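Long-range contacts in probable starch synthase 4, chloroplastic/amyloplastic (Arabidopsis thaliana, PDB 6GNE), which belongs to the glycosyltransferases of the GT-B fold as a probable plastid starch synthase, and holds adenosine-5'-diphosphate and glycan in this model: residues Y53-Y58 / G109-E114; H101-F106 / D117-S122; E47-K52 / H95-Q100. All blocks are in the same frame, centred on the assembly; numbering follows the deposited sequence.

All three contacts lie in the N-terminal half of the chain, in the starch synthase catalytic domain, and their centres are 12 to 13 Å apart. Contact 3 is a buried pairing of parallel strands held by regular backbone bonds. Contact 2 is also buried, but joins the loop after strand 92-100 to the start of helix 117-134, mainly through one arginine and aromatic rings. Contact 1, only partly buried, brings together two loops near the bound glycan and relies on a carboxylate, a water and ring packing. The strands of contact 3 run directly into the loops of contacts 1 and 2, and Phe106 of contact 2 packs against both neighbouring contacts.

Contact 1 (Y53-Y58 / G109-E114); sequences YDCMQY and GQFYGE. With GLC (alpha-D-glucopyranose), chain C.
Beside the glycan pocket, two loops meet where Tyr53 takes the edge and Cys55 one face of the ring of Phe111, the residue just before the pocket residue Tyr112. Phe111 and Tyr53 form a T-shaped pair: the CD1-CE1 edge of Phe111 is directed at the face of Tyr53, with CD1 over the ring centre, the centroids 4.7 Å apart and the planes at 85°. The thiol of Cys55 covers a face of Phe111, its SG standing 3.8 Å from the Phe111 centroid, nearly on the ring normal. A chi1 of 57° sets this sulfur between its own backbone N and carbonyl carbon, pointing it across to the ring.

The polar part of the contact lies at Asp54, in the type I turn from Tyr53 to Met56. Gly109 N donates to Asp54 OD2 over 2.9 Å on the syn lone pair, and a weak second bond of 3.3 Å runs from Gly109 N to Asp54 OD1. A water extends the link, donating to Asp54 OD1 at 3.2 Å and to Gln110 O at 2.9 Å. Tyr53 OH is bonded to Ala17 O, which helps to hold the far end of the ring that receives Phe111.

On the pocket side, the Tyr112 ring turns one face to a bound glucose, with Tyr112 CD2 3.9 Å from its C4, while Tyr112 OH is bonded to Glu18. Gly109 N, Gln110 O through the water, and the Phe111 ring are all tied to the 53-56 turn, which probably helps to set the Tyr112 ring against the sugar.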
loop_
_atom_site.group_PDB
_atom_site.type_symbol
_atom_site.label_atom_id
_atom_site.label_comp_id
_atom_site.label_asym_id
_atom_site.label_seq_id
_atom_site.Cartn_x
_atom_site.Cartn_y
_atom_site.Cartn_z
ATOM N N TYR A 53 -13.354 -5.557 11.281
ATOM C CA TYR A 53 -13.434 -6.803 10.535
ATOM C C TYR A 53 -13.342 -7.979 11.503
ATOM O O TYR A 53 -12.636 -7.925 12.518
ATOM C CB TYR A 53 -12.300 -6.929 9.542
ATOM C CG TYR A 53 -12.222 -5.840 8.483
ATOM C CD1 TYR A 53 -13.064 -5.837 7.375
ATOM C CD2 TYR A 53 -11.258 -4.842 8.574
ATOM C CE1 TYR A 53 -12.955 -4.859 6.405
ATOM C CE2 TYR A 53 -11.147 -3.859 7.606
ATOM C CZ TYR A 53 -11.997 -3.858 6.526
ATOM O OH TYR A 53 -11.857 -2.877 5.569
ATOM N N ASP A 54 -14.092 -9.027 11.202
ATOM C CA ASP A 54 -13.934 -10.307 11.892
ATOM C C ASP A 54 -12.540 -10.928 11.660
ATOM O O ASP A 54 -12.007 -11.649 12.530
ATOM C CB ASP A 54 -15.034 -11.286 11.462
ATOM C CG ASP A 54 -15.093 -11.504 9.937
ATOM O OD1 ASP A 54 -14.423 -10.798 9.113
ATOM O OD2 ASP A 54 -15.840 -12.411 9.548
ATOM N N CYS A 55 -11.954 -10.648 10.494
ATOM C CA CYS A 55 -10.686 -11.237 10.115
ATOM C C CYS A 55 -9.503 -10.359 10.501
ATOM O O CYS A 55 -8.414 -10.523 9.954
ATOM C CB CYS A 55 -10.690 -11.564 8.604
ATOM S SG CYS A 55 -11.030 -10.176 7.485
ATOM N N MET A 56 -9.696 -9.426 11.431
ATOM C CA MET A 56 -8.598 -8.555 11.863
ATOM C C MET A 56 -7.572 -9.313 12.693
ATOM O O MET A 56 -7.859 -10.371 13.237
ATOM C CB MET A 56 -9.130 -7.328 12.614
ATOM C CG MET A 56 -9.647 -7.577 14.059
ATOM S SD MET A 56 -10.411 -6.119 14.823
ATOM C CE MET A 56 -9.306 -5.653 16.154
ATOM N N GLN A 57 -6.365 -8.777 12.733
ATOM C CA GLN A 57 -5.253 -9.394 13.420
ATOM C C GLN A 57 -5.143 -8.786 14.832
ATOM O O GLN A 57 -4.713 -7.650 15.000
ATOM C CB GLN A 57 -3.977 -9.182 12.614
ATOM C CG GLN A 57 -2.820 -10.121 12.995
ATOM C CD GLN A 57 -1.436 -9.514 12.724
ATOM O OE1 GLN A 57 -0.824 -9.819 11.696
ATOM N NE2 GLN A 57 -0.950 -8.643 13.626
ATOM N N TYR A 58 -5.485 -9.581 15.844
ATOM C CA TYR A 58 -5.656 -9.115 17.204
ATOM C C TYR A 58 -4.391 -8.758 17.967
ATOM O O TYR A 58 -4.465 -7.985 18.926
ATOM C CB TYR A 58 -6.535 -10.092 18.013
ATOM C CG TYR A 58 -7.986 -9.850 17.713
ATOM C CD1 TYR A 58 -8.645 -8.744 18.261
ATOM C CD2 TYR A 58 -8.689 -10.657 16.804
ATOM C CE1 TYR A 58 -9.969 -8.464 17.937
ATOM C CE2 TYR A 58 -10.031 -10.407 16.504
ATOM C CZ TYR A 58 -10.666 -9.287 17.058
ATOM O OH TYR A 58 -11.990 -8.972 16.799
ATOM N N GLY A 109 -15.468 -12.746 6.723
ATOM C CA GLY A 109 -14.233 -13.518 6.646
ATOM C C GLY A 109 -13.163 -12.911 5.769
ATOM O O GLY A 109 -12.096 -13.502 5.612
ATOM N N GLN A 110 -13.420 -11.718 5.229
ATOM C CA GLN A 110 -12.580 -11.112 4.183
ATOM C C GLN A 110 -12.538 -9.610 4.353
ATOM O O GLN A 110 -13.529 -9.012 4.790
ATOM C CB GLN A 110 -13.187 -11.358 2.781
ATOM C CG GLN A 110 -13.104 -12.760 2.231
ATOM C CD GLN A 110 -12.084 -12.870 1.153
ATOM O OE1 GLN A 110 -11.006 -13.444 1.362
ATOM N NE2 GLN A 110 -12.402 -12.294 -0.015
ATOM N N PHE A 111 -11.434 -8.995 3.956
ATOM C CA PHE A 111 -11.378 -7.542 3.870
ATOM C C PHE A 111 -12.137 -7.005 2.648
ATOM O O PHE A 111 -13.068 -6.191 2.772
ATOM C CB PHE A 111 -9.933 -7.069 3.843
ATOM C CG PHE A 111 -9.192 -7.368 5.108
ATOM C CD1 PHE A 111 -9.560 -6.738 6.295
ATOM C CD2 PHE A 111 -8.140 -8.258 5.119
ATOM C CE1 PHE A 111 -8.878 -7.003 7.473
ATOM C CE2 PHE A 111 -7.446 -8.532 6.292
ATOM C CZ PHE A 111 -7.818 -7.916 7.479
ATOM N N TYR A 112 -11.740 -7.486 1.475
ATOM C CA TYR A 112 -12.303 -7.032 0.205
ATOM C C TYR A 112 -12.835 -8.207 -0.588
ATOM O O TYR A 112 -12.544 -9.346 -0.286
ATOM C CB TYR A 112 -11.244 -6.373 -0.660
ATOM C CG TYR A 112 -10.503 -5.213 -0.051
ATOM C CD1 TYR A 112 -11.185 -4.190 0.591
ATOM C CD2 TYR A 112 -9.114 -5.112 -0.172
ATOM C CE1 TYR A 112 -10.510 -3.103 1.112
ATOM C CE2 TYR A 112 -8.423 -4.040 0.355
ATOM C CZ TYR A 112 -9.122 -3.022 1.005
ATOM O OH TYR A 112 -8.449 -1.932 1.524
ATOM N N GLY A 113 -13.620 -7.881 -1.608
ATOM C CA GLY A 113 -14.038 -8.832 -2.621
ATOM C C GLY A 113 -15.437 -9.376 -2.506
ATOM O O GLY A 113 -15.777 -10.310 -3.220
ATOM N N GLU A 114 -16.266 -8.795 -1.650
ATOM C CA GLU A 114 -17.669 -9.177 -1.585
ATOM C C GLU A 114 -18.437 -8.513 -2.740
ATOM O O GLU A 114 -18.047 -7.462 -3.247
ATOM C CB GLU A 114 -18.273 -8.763 -0.239
ATOM C CG GLU A 114 -17.595 -9.390 0.984
ATOM C CD GLU A 114 -17.840 -10.893 1.115
ATOM O OE1 GLU A 114 -18.986 -11.275 1.413
ATOM O OE2 GLU A 114 -16.891 -11.692 0.942
HETATM C C1 GLC C . -10.312 -4.988 -4.412
HETATM C C2 GLC C . -10.483 -3.644 -3.707
HETATM C C3 GLC C . -9.285 -2.738 -3.983
HETATM C C4 GLC C . -8.029 -3.448 -3.491
HETATM C C5 GLC C . -7.883 -4.758 -4.249
HETATM C C6 GLC C . -6.684 -5.551 -3.741
HETATM O O2 GLC C . -11.714 -3.047 -4.113
HETATM O O3 GLC C . -9.416 -1.491 -3.311
HETATM O O4 GLC C . -6.886 -2.616 -3.669
HETATM O O5 GLC C . -9.055 -5.568 -4.067
HETATM O O6 GLC C . -6.704 -6.860 -4.323
HETATM O O HOH W 1 -15.562 -8.904 6.829
#

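Contact 2 (H101-F106 / D117-S122); sequences HPSKFF and DFRRFS
Phe105 O is gripped by the guanidinium of Arg120. Arg120 NE donates to Phe105 O over 2.8 Å at 155°, approaching somewhat out of the carbonyl plane, and Arg120 NH2 adds a weak bond of 3.3 Å to the same Phe105 O. A bend at chi3 (73°) brings the guanidinium edge carrying NE and NH2 to this oxygen. Arg120 NH1 is turned the other way: it forms a salt bridge with Asp117 OD1 at 2.8 Å, one helical turn earlier, and also donates to Phe111 O. Asp117 OD2 accepts from Gly113 N, so both carboxylate oxygens have partners.

Elsewhere, His101 ND1 accepts from Ser103 N at 3.1 Å, and the imidazole lies between Pro102 CD and Phe105 CE2 on its two faces. Arg119, close to that ring, has its salt bridge with Asp76. Beside Arg120, the edge of Phe106 meets the face of Phe121 in an offset edge-to-face pair, with centroids 5.7 Å apart and planes at 61°.

A buried arginine thus ties the loop to the first turn of the helix that follows it, within a strand-loop-helix connection of the N-terminal Rossmann-like domain of a GT-B protein.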
loop_
_atom_site.group_PDB
_atom_site.type_symbol
_atom_site.label_atom_id
_atom_site.label_comp_id
_atom_site.label_asym_id
_atom_site.label_seq_id
_atom_site.Cartn_x
_atom_site.Cartn_y
_atom_site.Cartn_z
ATOM N N HIS A 101 -26.056 -4.027 11.326
ATOM C CA HIS A 101 -26.956 -3.953 10.196
ATOM C C HIS A 101 -27.156 -5.405 9.806
ATOM O O HIS A 101 -26.190 -6.151 9.776
ATOM C CB HIS A 101 -26.280 -3.160 9.066
ATOM C CG HIS A 101 -27.124 -2.990 7.844
ATOM N ND1 HIS A 101 -27.342 -4.015 6.952
ATOM C CD2 HIS A 101 -27.783 -1.914 7.345
ATOM C CE1 HIS A 101 -28.104 -3.585 5.960
ATOM N NE2 HIS A 101 -28.387 -2.315 6.178
ATOM N N PRO A 102 -28.394 -5.825 9.484
ATOM C CA PRO A 102 -28.638 -7.270 9.204
ATOM C C PRO A 102 -27.736 -7.913 8.128
ATOM O O PRO A 102 -27.514 -9.105 8.169
ATOM C CB PRO A 102 -30.113 -7.331 8.779
ATOM C CG PRO A 102 -30.610 -5.932 8.760
ATOM C CD PRO A 102 -29.631 -5.031 9.453
ATOM N N SER A 103 -27.243 -7.120 7.178
ATOM C CA SER A 103 -26.317 -7.575 6.114
ATOM C C SER A 103 -24.892 -7.932 6.565
ATOM O O SER A 103 -24.129 -8.490 5.778
ATOM C CB SER A 103 -26.193 -6.515 5.006
ATOM O OG SER A 103 -27.439 -6.181 4.420
ATOM N N LYS A 104 -24.521 -7.582 7.796
ATOM C CA LYS A 104 -23.283 -8.067 8.423
ATOM C C LYS A 104 -22.077 -7.717 7.592
ATOM O O LYS A 104 -21.313 -8.585 7.145
ATOM C CB LYS A 104 -23.373 -9.572 8.684
ATOM C CG LYS A 104 -24.403 -9.912 9.740
ATOM C CD LYS A 104 -24.566 -11.448 9.853
ATOM C CE LYS A 104 -24.669 -11.986 11.294
ATOM N NZ LYS A 104 -23.454 -12.765 11.777
ATOM N N PHE A 105 -21.912 -6.422 7.385
ATOM C CA PHE A 105 -20.977 -5.941 6.396
ATOM C C PHE A 105 -19.542 -6.345 6.674
ATOM O O PHE A 105 -18.813 -6.657 5.741
ATOM C CB PHE A 105 -21.063 -4.423 6.266
ATOM C CG PHE A 105 -22.377 -3.920 5.722
ATOM C CD1 PHE A 105 -22.884 -4.397 4.510
ATOM C CD2 PHE A 105 -23.088 -2.931 6.402
ATOM C CE1 PHE A 105 -24.096 -3.924 4.007
ATOM C CE2 PHE A 105 -24.286 -2.454 5.903
ATOM C CZ PHE A 105 -24.794 -2.955 4.697
ATOM N N PHE A 106 -19.127 -6.353 7.932
ATOM C CA PHE A 106 -17.739 -6.687 8.270
ATOM C C PHE A 106 -17.590 -7.979 9.051
ATOM O O PHE A 106 -16.710 -8.121 9.897
ATOM C CB PHE A 106 -17.094 -5.483 8.942
ATOM C CG PHE A 106 -17.143 -4.275 8.082
ATOM C CD1 PHE A 106 -16.401 -4.230 6.919
ATOM C CD2 PHE A 106 -17.997 -3.221 8.371
ATOM C CE1 PHE A 106 -16.480 -3.140 6.078
ATOM C CE2 PHE A 106 -18.074 -2.117 7.534
ATOM C CZ PHE A 106 -17.319 -2.082 6.382
ATOM N N ASP A 117 -19.468 -4.792 -2.041
ATOM C CA ASP A 117 -18.409 -3.903 -1.485
ATOM C C ASP A 117 -18.839 -2.433 -1.436
ATOM O O ASP A 117 -18.546 -1.730 -0.464
ATOM C CB ASP A 117 -17.072 -4.013 -2.257
ATOM C CG ASP A 117 -16.172 -5.138 -1.759
ATOM O OD1 ASP A 117 -16.465 -5.797 -0.743
ATOM O OD2 ASP A 117 -15.125 -5.346 -2.375
ATOM N N PHE A 118 -19.538 -1.984 -2.479
ATOM C CA PHE A 118 -19.984 -0.602 -2.587
ATOM C C PHE A 118 -20.826 -0.206 -1.359
ATOM O O PHE A 118 -20.604 0.849 -0.731
ATOM C CB PHE A 118 -20.779 -0.401 -3.888
ATOM C CG PHE A 118 -21.013 1.040 -4.218
ATOM C CD1 PHE A 118 -22.026 1.756 -3.599
ATOM C CD2 PHE A 118 -20.191 1.694 -5.137
ATOM C CE1 PHE A 118 -22.216 3.088 -3.880
ATOM C CE2 PHE A 118 -20.370 3.040 -5.421
ATOM C CZ PHE A 118 -21.395 3.731 -4.793
ATOM N N ARG A 119 -21.795 -1.065 -1.033
ATOM C CA ARG A 119 -22.663 -0.838 0.096
ATOM C C ARG A 119 -21.879 -0.905 1.416
ATOM O O ARG A 119 -22.024 -0.016 2.272
ATOM C CB ARG A 119 -23.827 -1.829 0.088
ATOM C CG ARG A 119 -24.868 -1.523 -0.988
ATOM C CD ARG A 119 -25.856 -2.672 -1.207
ATOM N NE ARG A 119 -26.538 -3.094 0.017
ATOM C CZ ARG A 119 -27.490 -2.402 0.650
ATOM N NH1 ARG A 119 -28.025 -2.902 1.757
ATOM N NH2 ARG A 119 -27.896 -1.205 0.221
ATOM N N ARG A 120 -21.045 -1.942 1.546
ATOM C CA ARG A 120 -20.195 -2.156 2.714
ATOM C C ARG A 120 -19.418 -0.884 3.044
ATOM O O ARG A 120 -19.518 -0.360 4.147
ATOM C CB ARG A 120 -19.212 -3.311 2.481
ATOM C CG ARG A 120 -19.810 -4.706 2.382
ATOM C CD ARG A 120 -18.764 -5.754 2.028
ATOM N NE ARG A 120 -17.875 -6.035 3.175
ATOM C CZ ARG A 120 -16.576 -6.352 3.121
ATOM N NH1 ARG A 120 -15.906 -6.439 1.968
ATOM N NH2 ARG A 120 -15.915 -6.587 4.252
ATOM N N PHE A 121 -18.683 -0.341 2.084
ATOM C CA PHE A 121 -17.791 0.780 2.398
ATOM C C PHE A 121 -18.446 2.180 2.365
ATOM O O PHE A 121 -18.007 3.097 3.072
ATOM C CB PHE A 121 -16.515 0.685 1.561
ATOM C CG PHE A 121 -15.665 -0.521 1.902
ATOM C CD1 PHE A 121 -14.912 -0.534 3.067
ATOM C CD2 PHE A 121 -15.638 -1.644 1.073
ATOM C CE1 PHE A 121 -14.128 -1.628 3.388
ATOM C CE2 PHE A 121 -14.869 -2.754 1.398
ATOM C CZ PHE A 121 -14.108 -2.754 2.552
ATOM N N SER A 122 -19.488 2.366 1.566
ATOM C CA SER A 122 -20.286 3.592 1.672
ATOM C C SER A 122 -20.996 3.666 3.043
ATOM O O SER A 122 -21.092 4.747 3.630
ATOM C CB SER A 122 -21.285 3.740 0.511
ATOM O OG SER A 122 -22.227 2.694 0.506
#

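Contact 3 (E47-K52 / H95-Q100); sequences EIILPK and HFIEPQ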
loop_
_atom_site.group_PDB
_atom_site.type_symbol
_atom_site.label_atom_id
_atom_site.label_comp_id
_atom_site.label_asym_id
_atom_site.label_seq_id
_atom_site.Cartn_x
_atom_site.Cartn_y
_atom_site.Cartn_z
ATOM N N GLU A 47 -5.569 10.276 14.764
ATOM C CA GLU A 47 -6.526 9.214 15.129
ATOM C C GLU A 47 -6.973 8.494 13.867
ATOM O O GLU A 47 -7.054 9.091 12.778
ATOM C CB GLU A 47 -7.771 9.792 15.783
ATOM C CG GLU A 47 -7.698 10.029 17.280
ATOM C CD GLU A 47 -8.936 10.735 17.811
ATOM O OE1 GLU A 47 -9.970 10.766 17.087
ATOM O OE2 GLU A 47 -8.871 11.167 18.990
ATOM N N ILE A 48 -7.283 7.215 14.003
ATOM C CA ILE A 48 -7.674 6.414 12.857
ATOM C C ILE A 48 -9.016 5.764 13.084
ATOM O O ILE A 48 -9.294 5.330 14.178
ATOM C CB ILE A 48 -6.581 5.398 12.537
ATOM C CG1 ILE A 48 -5.332 6.176 12.097
ATOM C CG2 ILE A 48 -7.028 4.462 11.416
ATOM C CD1 ILE A 48 -4.061 5.418 12.294
ATOM N N ILE A 49 -9.843 5.748 12.046
ATOM C CA ILE A 49 -11.132 5.088 12.080
ATOM C C ILE A 49 -11.133 3.970 11.040
ATOM O O ILE A 49 -10.894 4.236 9.875
ATOM C CB ILE A 49 -12.289 6.069 11.834
ATOM C CG1 ILE A 49 -12.297 7.156 12.933
ATOM C CG2 ILE A 49 -13.630 5.329 11.779
ATOM C CD1 ILE A 49 -13.262 8.306 12.679
ATOM N N LEU A 50 -11.379 2.730 11.511
ATOM C CA LEU A 50 -11.432 1.512 10.696
ATOM C C LEU A 50 -12.729 0.777 10.899
ATOM O O LEU A 50 -13.414 1.021 11.876
ATOM C CB LEU A 50 -10.321 0.531 11.113
ATOM C CG LEU A 50 -8.880 0.996 10.990
ATOM C CD1 LEU A 50 -7.950 -0.060 11.524
ATOM C CD2 LEU A 50 -8.542 1.325 9.550
ATOM N N PRO A 51 -13.059 -0.149 10.001
ATOM C CA PRO A 51 -14.069 -1.113 10.354
ATOM C C PRO A 51 -13.527 -2.126 11.355
ATOM O O PRO A 51 -12.329 -2.348 11.428
ATOM C CB PRO A 51 -14.386 -1.817 9.029
ATOM C CG PRO A 51 -13.831 -0.935 7.960
ATOM C CD PRO A 51 -12.625 -0.316 8.606
ATOM N N LYS A 52 -14.428 -2.749 12.097
ATOM C CA LYS A 52 -14.095 -3.912 12.886
ATOM C C LYS A 52 -14.372 -5.129 12.015
ATOM O O LYS A 52 -15.480 -5.674 12.017
ATOM C CB LYS A 52 -14.920 -3.978 14.171
ATOM C CG LYS A 52 -14.626 -5.205 15.026
ATOM C CD LYS A 52 -13.887 -4.891 16.328
ATOM C CE LYS A 52 -13.854 -6.081 17.273
ATOM N NZ LYS A 52 -15.117 -6.909 17.277
ATOM N N HIS A 95 -10.362 3.734 16.319
ATOM C CA HIS A 95 -11.782 3.501 16.539
ATOM C C HIS A 95 -12.210 2.494 15.490
ATOM O O HIS A 95 -12.101 2.754 14.304
ATOM C CB HIS A 95 -12.591 4.808 16.400
ATOM C CG HIS A 95 -12.479 5.711 17.589
ATOM N ND1 HIS A 95 -11.473 6.651 17.718
ATOM C CD2 HIS A 95 -13.224 5.791 18.726
ATOM C CE1 HIS A 95 -11.616 7.278 18.875
ATOM N NE2 HIS A 95 -12.660 6.769 19.510
ATOM N N PHE A 96 -12.671 1.331 15.936
ATOM C CA PHE A 96 -13.181 0.287 15.054
ATOM C C PHE A 96 -14.701 0.297 15.089
ATOM O O PHE A 96 -15.301 0.197 16.158
ATOM C CB PHE A 96 -12.708 -1.090 15.508
ATOM C CG PHE A 96 -11.227 -1.230 15.692
ATOM C CD1 PHE A 96 -10.642 -0.943 16.908
ATOM C CD2 PHE A 96 -10.434 -1.698 14.667
ATOM C CE1 PHE A 96 -9.288 -1.103 17.089
ATOM C CE2 PHE A 96 -9.067 -1.863 14.836
ATOM C CZ PHE A 96 -8.498 -1.548 16.048
ATOM N N ILE A 97 -15.335 0.417 13.932
ATOM C CA ILE A 97 -16.797 0.463 13.860
ATOM C C ILE A 97 -17.320 -0.941 13.591
ATOM O O ILE A 97 -16.948 -1.562 12.599
ATOM C CB ILE A 97 -17.264 1.458 12.775
ATOM C CG1 ILE A 97 -16.677 2.860 13.048
ATOM C CG2 ILE A 97 -18.767 1.556 12.725
ATOM C CD1 ILE A 97 -17.186 3.930 12.087
ATOM N N GLU A 98 -18.162 -1.441 14.490
ATOM C CA GLU A 98 -18.868 -2.718 14.305
ATOM C C GLU A 98 -20.363 -2.491 13.998
ATOM O O GLU A 98 -21.145 -2.281 14.919
ATOM C CB GLU A 98 -18.697 -3.599 15.539
ATOM C CG GLU A 98 -19.095 -5.032 15.300
ATOM C CD GLU A 98 -18.945 -5.943 16.500
ATOM O OE1 GLU A 98 -18.685 -5.525 17.675
ATOM O OE2 GLU A 98 -19.149 -7.134 16.221
ATOM N N PRO A 99 -20.762 -2.529 12.711
ATOM C CA PRO A 99 -22.185 -2.295 12.416
ATOM C C PRO A 99 -23.099 -3.428 12.838
ATOM O O PRO A 99 -22.723 -4.598 12.819
ATOM C CB PRO A 99 -22.221 -2.124 10.894
ATOM C CG PRO A 99 -20.815 -1.791 10.513
ATOM C CD PRO A 99 -19.965 -2.586 11.476
ATOM N N GLN A 100 -24.296 -3.045 13.246
ATOM C CA GLN A 100 -25.353 -3.970 13.635
ATOM C C GLN A 100 -26.416 -3.712 12.559
ATOM O O GLN A 100 -27.478 -3.123 12.814
ATOM C CB GLN A 100 -25.892 -3.647 15.049
ATOM C CG GLN A 100 -24.870 -3.323 16.138
ATOM C CD GLN A 100 -24.552 -4.491 17.043
ATOM O OE1 GLN A 100 -25.014 -4.543 18.186
ATOM N NE2 GLN A 100 -23.767 -5.434 16.529
#
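Lys52 N donates to Ile97 O over 2.8 Å, a fairly straight bond (164°) although the nitrogen stands well above the carbonyl plane. Leu50 N bonds His95 O at 2.9 Å, nearly in line with the carbonyl, and the CA-H of Ile49 adds a weak contact to that oxygen. Leu50 O accepts from Ile97 N (2.9 Å), which lies in the carbonyl plane, with the CA-H of Phe96 also close. His95 N to Ile48 O completes the set.

On one face of the sheet, Ile49 CG2 touches Ile97 CD1 at 3.8 Å, and helix 117-134 packs against Ile49, Pro51 and His95. On the other, Leu50 and Phe96 lie side by side, with Leu50 CD1 3.9 Å from Phe96 CE2. With CG anti to the backbone N (chi1 179°), the Lys52 chain crosses Phe96 at about a right angle, and bends at chi2 and chi4 bring NZ beside Glu98. The Lys52 NZ to Glu98 OE1 salt bridge is long, at 3.8 Å; Trp85 bonds Glu98 OE1 and offers Lys52 a cation-pi face.

Strand 92-100 also pairs antiparallel with 78-89, whereas the parallel pairing of 45-51 with 92-100 and with 11-15 is that of the helix-backed core of a Rossmann-like GT-B domain.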